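Local coordinates for protein arylsulfatase (Pseudoalteromonas sp. MB47, PDB 7AJ0) that probably removes sulfate groups from the algal polysaccharide fucoidan by exo-acting hydrolysis of sulfate esters, as a calcium-binding sulfatase that forms hexamers, at residues Ser95-Ala107 and Leu319-Asp331. Residues are numbered along the deposited sequence; the frame is centred on the assembly and turned at random.
With CA (calcium ion), chain G.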
loop_
_atom_site.group_PDB
_atom_site.type_symbol
_atom_site.label_atom_id
_atom_site.label_comp_id
_atom_site.label_asym_id
_atom_site.label_seq_id
_atom_site.Cartn_x
_atom_site.Cartn_y
_atom_site.Cartn_z
ATOM N N SER A 95 25.831 15.071 -13.014
ATOM C CA SER A 95 24.942 14.298 -13.882
ATOM C C SER A 95 25.742 13.275 -14.682
ATOM O O SER A 95 25.656 13.185 -15.910
ATOM C CB SER A 95 24.141 15.213 -14.804
ATOM O OG SER A 95 23.054 15.799 -14.106
ATOM N N MET A 96 26.543 12.489 -13.973
ATOM C CA MET A 96 27.287 11.379 -14.552
ATOM C C MET A 96 26.464 10.108 -14.401
ATOM O O MET A 96 25.843 9.880 -13.358
ATOM C CB MET A 96 28.640 11.235 -13.857
ATOM C CG MET A 96 29.471 10.045 -14.289
ATOM S SD MET A 96 30.085 10.146 -15.969
ATOM C CE MET A 96 31.454 9.002 -15.849
ATOM N N TYR A 97 26.458 9.279 -15.445
ATOM C CA TYR A 97 25.545 8.149 -15.513
ATOM C C TYR A 97 26.275 6.854 -15.825
ATOM O O TYR A 97 27.244 6.836 -16.588
ATOM C CB TYR A 97 24.450 8.390 -16.572
ATOM C CG TYR A 97 23.355 9.288 -16.064
ATOM C CD1 TYR A 97 22.314 8.776 -15.303
ATOM C CD2 TYR A 97 23.370 10.649 -16.320
ATOM C CE1 TYR A 97 21.316 9.593 -14.818
ATOM C CE2 TYR A 97 22.376 11.473 -15.843
ATOM C CZ TYR A 97 21.349 10.940 -15.091
ATOM O OH TYR A 97 20.356 11.756 -14.609
ATOM N N SER A 98 25.783 5.770 -15.218
ATOM C CA SER A 98 26.317 4.433 -15.429
ATOM C C SER A 98 25.194 3.503 -15.865
ATOM O O SER A 98 24.071 3.957 -16.114
ATOM C CB SER A 98 26.967 3.914 -14.150
ATOM O OG SER A 98 25.992 3.712 -13.140
ATOM N N GLN A 99 25.468 2.215 -15.945
ATOM C CA GLN A 99 24.429 1.202 -16.104
ATOM C C GLN A 99 23.939 0.761 -14.734
ATOM O O GLN A 99 24.546 1.067 -13.707
ATOM C CB GLN A 99 24.969 0.028 -16.907
ATOM C CG GLN A 99 25.584 0.437 -18.234
ATOM C CD GLN A 99 24.599 1.158 -19.133
ATOM O OE1 GLN A 99 23.565 0.605 -19.512
ATOM N NE2 GLN A 99 24.910 2.404 -19.471
ATOM N N PRO A 100 22.816 0.039 -14.671
ATOM C CA PRO A 100 22.246 -0.302 -13.358
ATOM C C PRO A 100 22.956 -1.422 -12.610
ATOM O O PRO A 100 22.678 -1.598 -11.417
ATOM C CB PRO A 100 20.800 -0.716 -13.700
ATOM C CG PRO A 100 20.553 -0.201 -15.079
ATOM C CD PRO A 100 21.882 -0.265 -15.767
ATOM N N THR A 101 23.853 -2.179 -13.245
ATOM C CA THR A 101 24.487 -3.317 -12.591
ATOM C C THR A 101 25.951 -3.416 -13.004
ATOM O O THR A 101 26.402 -2.757 -13.943
ATOM C CB THR A 101 23.748 -4.626 -12.912
ATOM O OG1 THR A 101 23.569 -4.744 -14.330
ATOM C CG2 THR A 101 22.388 -4.650 -12.231
ATOM N N CYS A 102 26.685 -4.276 -12.288
ATOM C CA CYS A 102 28.144 -4.283 -12.364
ATOM C C CYS A 102 28.636 -4.627 -13.765
ATOM O O CYS A 102 29.337 -3.835 -14.405
ATOM C CB CYS A 102 28.715 -5.285 -11.354
ATOM S SG CYS A 102 28.280 -4.993 -9.631
ATOM N N THR A 103 28.298 -5.826 -14.245
ATOM C CA THR A 103 28.826 -6.288 -15.524
ATOM C C THR A 103 28.452 -5.340 -16.654
ATOM O O THR A 103 29.252 -5.104 -17.567
ATOM C CB THR A 103 28.310 -7.698 -15.824
ATOM O OG1 THR A 103 28.738 -8.594 -14.792
ATOM C CG2 THR A 103 28.827 -8.184 -17.170
ATOM N N SER A 104 27.239 -4.786 -16.610
ATOM C CA SER A 104 26.783 -3.913 -17.685
ATOM C C SER A 104 27.567 -2.607 -17.711
ATOM O O SER A 104 27.942 -2.125 -18.786
ATOM C CB SER A 104 25.287 -3.646 -17.532
ATOM O OG SER A 104 24.534 -4.807 -17.838
ATOM N N SER A 105 27.830 -2.027 -16.540
ATOM C CA SER A 105 28.574 -0.773 -16.486
ATOM C C SER A 105 30.037 -0.970 -16.861
ATOM O O SER A 105 30.642 -0.104 -17.500
ATOM C CB SER A 105 28.469 -0.166 -15.087
ATOM O OG SER A 105 27.178 0.360 -14.857
ATOM N N ARG A 106 30.629 -2.094 -16.459
ATOM C CA ARG A 106 32.042 -2.320 -16.740
ATOM C C ARG A 106 32.271 -2.670 -18.202
ATOM O O ARG A 106 33.313 -2.314 -18.765
ATOM C CB ARG A 106 32.573 -3.406 -15.809
ATOM C CG ARG A 106 32.730 -2.897 -14.387
ATOM C CD ARG A 106 32.550 -3.972 -13.336
ATOM N NE ARG A 106 32.387 -3.357 -12.020
ATOM C CZ ARG A 106 33.382 -2.823 -11.318
ATOM N NH1 ARG A 106 34.617 -2.834 -11.801
ATOM N NH2 ARG A 106 33.142 -2.278 -10.134
ATOM N N ALA A 107 31.314 -3.350 -18.833
ATOM C CA ALA A 107 31.372 -3.535 -20.278
ATOM C C ALA A 107 31.308 -2.194 -20.999
ATOM O O ALA A 107 32.078 -1.938 -21.932
ATOM C CB ALA A 107 30.231 -4.448 -20.733
ATOM N N LEU A 319 45.352 12.472 -16.597
ATOM C CA LEU A 319 43.936 12.691 -16.339
ATOM C C LEU A 319 43.466 11.665 -15.314
ATOM O O LEU A 319 43.607 10.457 -15.532
ATOM C CB LEU A 319 43.142 12.576 -17.635
ATOM C CG LEU A 319 41.619 12.529 -17.530
ATOM C CD1 LEU A 319 41.078 13.783 -16.859
ATOM C CD2 LEU A 319 41.013 12.340 -18.917
ATOM N N ILE A 320 42.931 12.141 -14.191
ATOM C CA ILE A 320 42.401 11.277 -13.143
ATOM C C ILE A 320 40.883 11.381 -13.170
ATOM O O ILE A 320 40.324 12.475 -13.028
ATOM C CB ILE A 320 42.949 11.647 -11.757
ATOM C CG1 ILE A 320 44.475 11.558 -11.746
ATOM C CG2 ILE A 320 42.359 10.725 -10.691
ATOM C CD1 ILE A 320 45.103 11.868 -10.397
ATOM N N ILE A 321 40.220 10.244 -13.351
ATOM C CA ILE A 321 38.765 10.154 -13.319
ATOM C C ILE A 321 38.383 9.252 -12.154
ATOM O O ILE A 321 38.832 8.100 -12.079
ATOM C CB ILE A 321 38.193 9.622 -14.643
ATOM C CG1 ILE A 321 38.367 10.671 -15.743
ATOM C CG2 ILE A 321 36.726 9.250 -14.474
ATOM C CD1 ILE A 321 37.995 10.191 -17.133
ATOM N N PHE A 322 37.571 9.779 -11.244
ATOM C CA PHE A 322 37.055 9.037 -10.099
ATOM C C PHE A 322 35.557 8.855 -10.307
ATOM O O PHE A 322 34.828 9.839 -10.466
ATOM C CB PHE A 322 37.345 9.779 -8.794
ATOM C CG PHE A 322 36.850 9.067 -7.569
ATOM C CD1 PHE A 322 35.540 9.217 -7.149
ATOM C CD2 PHE A 322 37.695 8.252 -6.833
ATOM C CE1 PHE A 322 35.081 8.564 -6.024
ATOM C CE2 PHE A 322 37.241 7.597 -5.706
ATOM C CZ PHE A 322 35.932 7.752 -5.301
ATOM N N THR A 323 35.101 7.608 -10.311
ATOM C CA THR A 323 33.705 7.335 -10.622
ATOM C C THR A 323 33.307 5.994 -10.017
ATOM O O THR A 323 34.114 5.304 -9.389
ATOM C CB THR A 323 33.469 7.357 -12.138
ATOM O OG1 THR A 323 32.068 7.245 -12.416
ATOM C CG2 THR A 323 34.197 6.209 -12.819
ATOM N N SER A 324 32.042 5.639 -10.208
ATOM C CA SER A 324 31.474 4.383 -9.750
ATOM C C SER A 324 30.908 3.626 -10.944
ATOM O O SER A 324 30.756 4.172 -12.040
ATOM C CB SER A 324 30.380 4.629 -8.704
ATOM O OG SER A 324 29.728 3.422 -8.357
ATOM N N ASP A 325 30.596 2.349 -10.728
ATOM C CA ASP A 325 30.006 1.538 -11.785
ATOM C C ASP A 325 28.490 1.428 -11.681
ATOM O O ASP A 325 27.841 1.109 -12.681
ATOM C CB ASP A 325 30.624 0.134 -11.793
ATOM C CG ASP A 325 30.113 -0.745 -10.673
ATOM O OD1 ASP A 325 29.795 -0.223 -9.581
ATOM O OD2 ASP A 325 30.036 -1.971 -10.895
ATOM N N ASN A 326 27.911 1.696 -10.517
ATOM C CA ASN A 326 26.459 1.744 -10.371
ATOM C C ASN A 326 26.145 2.302 -8.987
ATOM O O ASN A 326 27.044 2.602 -8.197
ATOM C CB ASN A 326 25.824 0.368 -10.586
ATOM C CG ASN A 326 26.498 -0.718 -9.778
ATOM O OD1 ASN A 326 27.213 -1.560 -10.322
ATOM N ND2 ASN A 326 26.280 -0.700 -8.468
ATOM N N GLY A 327 24.850 2.444 -8.705
ATOM C CA GLY A 327 24.411 3.011 -7.454
ATOM C C GLY A 327 24.533 2.035 -6.305
ATOM O O GLY A 327 24.987 0.893 -6.451
ATOM N N PRO A 328 24.100 2.483 -5.130
ATOM C CA PRO A 328 24.290 1.671 -3.921
ATOM C C PRO A 328 23.484 0.384 -3.967
ATOM O O PRO A 328 22.354 0.350 -4.459
ATOM C CB PRO A 328 23.807 2.592 -2.792
ATOM C CG PRO A 328 22.819 3.501 -3.451
ATOM C CD PRO A 328 23.315 3.706 -4.868
ATOM N N ASN A 329 24.082 -0.683 -3.442
ATOM C CA ASN A 329 23.414 -1.977 -3.316
ATOM C C ASN A 329 22.644 -1.975 -2.002
ATOM O O ASN A 329 23.130 -2.441 -0.970
ATOM C CB ASN A 329 24.425 -3.115 -3.369
ATOM C CG ASN A 329 23.764 -4.478 -3.389
ATOM O OD1 ASN A 329 22.565 -4.600 -3.145
ATOM N ND2 ASN A 329 24.546 -5.511 -3.679
ATOM N N GLU A 330 21.423 -1.442 -2.037
ATOM C CA GLU A 330 20.607 -1.391 -0.831
ATOM C C GLU A 330 20.159 -2.772 -0.370
ATOM O O GLU A 330 19.777 -2.927 0.795
ATOM C CB GLU A 330 19.382 -0.507 -1.065
ATOM C CG GLU A 330 19.714 0.914 -1.485
ATOM C CD GLU A 330 18.529 1.852 -1.353
ATOM O OE1 GLU A 330 17.397 1.437 -1.680
ATOM O OE2 GLU A 330 18.730 3.005 -0.910
ATOM N N ASP A 331 20.206 -3.778 -1.248
ATOM C CA ASP A 331 19.705 -5.098 -0.884
ATOM C C ASP A 331 20.548 -5.752 0.202
ATOM O O ASP A 331 20.040 -6.595 0.951
ATOM C CB ASP A 331 19.660 -6.008 -2.113
ATOM C CG ASP A 331 18.627 -5.567 -3.125
ATOM O OD1 ASP A 331 18.870 -4.553 -3.817
ATOM O OD2 ASP A 331 17.574 -6.234 -3.228
HETATM CA CA CA G . 29.022 -2.610 -9.097
#
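Cys102, Asp325 and Asn326 meet through a shared calcium ion, a clear case of a metal tying a helix start to the loop that leaves strand 319-324. The carboxylate of Asp325 is bidentate but lopsided: OD2 lies 2.2 Å from the calcium and OD1 2.6 Å. Asn326 adds OD1 at 2.4 Å, while its amide ND2 is turned back to Gly327 O, in the amide plane and on a carbonyl lone pair, which fixes the rotation of the group. Cys102 SG binds at 2.5 Å, and Asp60 and Asp61 complete the site. In the alkaline phosphatase-like fold of sulfatases, a metal site at the carboxyl ends of the central strands marks the active site; the cysteine at the head of this Cys-Thr-Ser-Ser-Arg run corresponds to the one that related sulfatases mature to formylglycine, and here it is modelled as cysteine. A salt bridge braces one of the ligands, Asp325. Arg106, its chain extended from CG to NE, gives NE to Asp325 OD2 at 3.0 Å from above the carboxylate plane, the two flat groups lying 66° apart; its guanidinium also reaches Ser267. A leucine in place of Arg106 would probably leave Asp325 OD2 with no arginine beside it, and the carboxylate freer to tilt on the calcium. Looser contacts set carbon against oxygen: Met96, bent at chi2 (68°), brings CE within 3.9 Å of Thr323 OG1, and Asn326 CB sits 3.4 Å from Gln99 O.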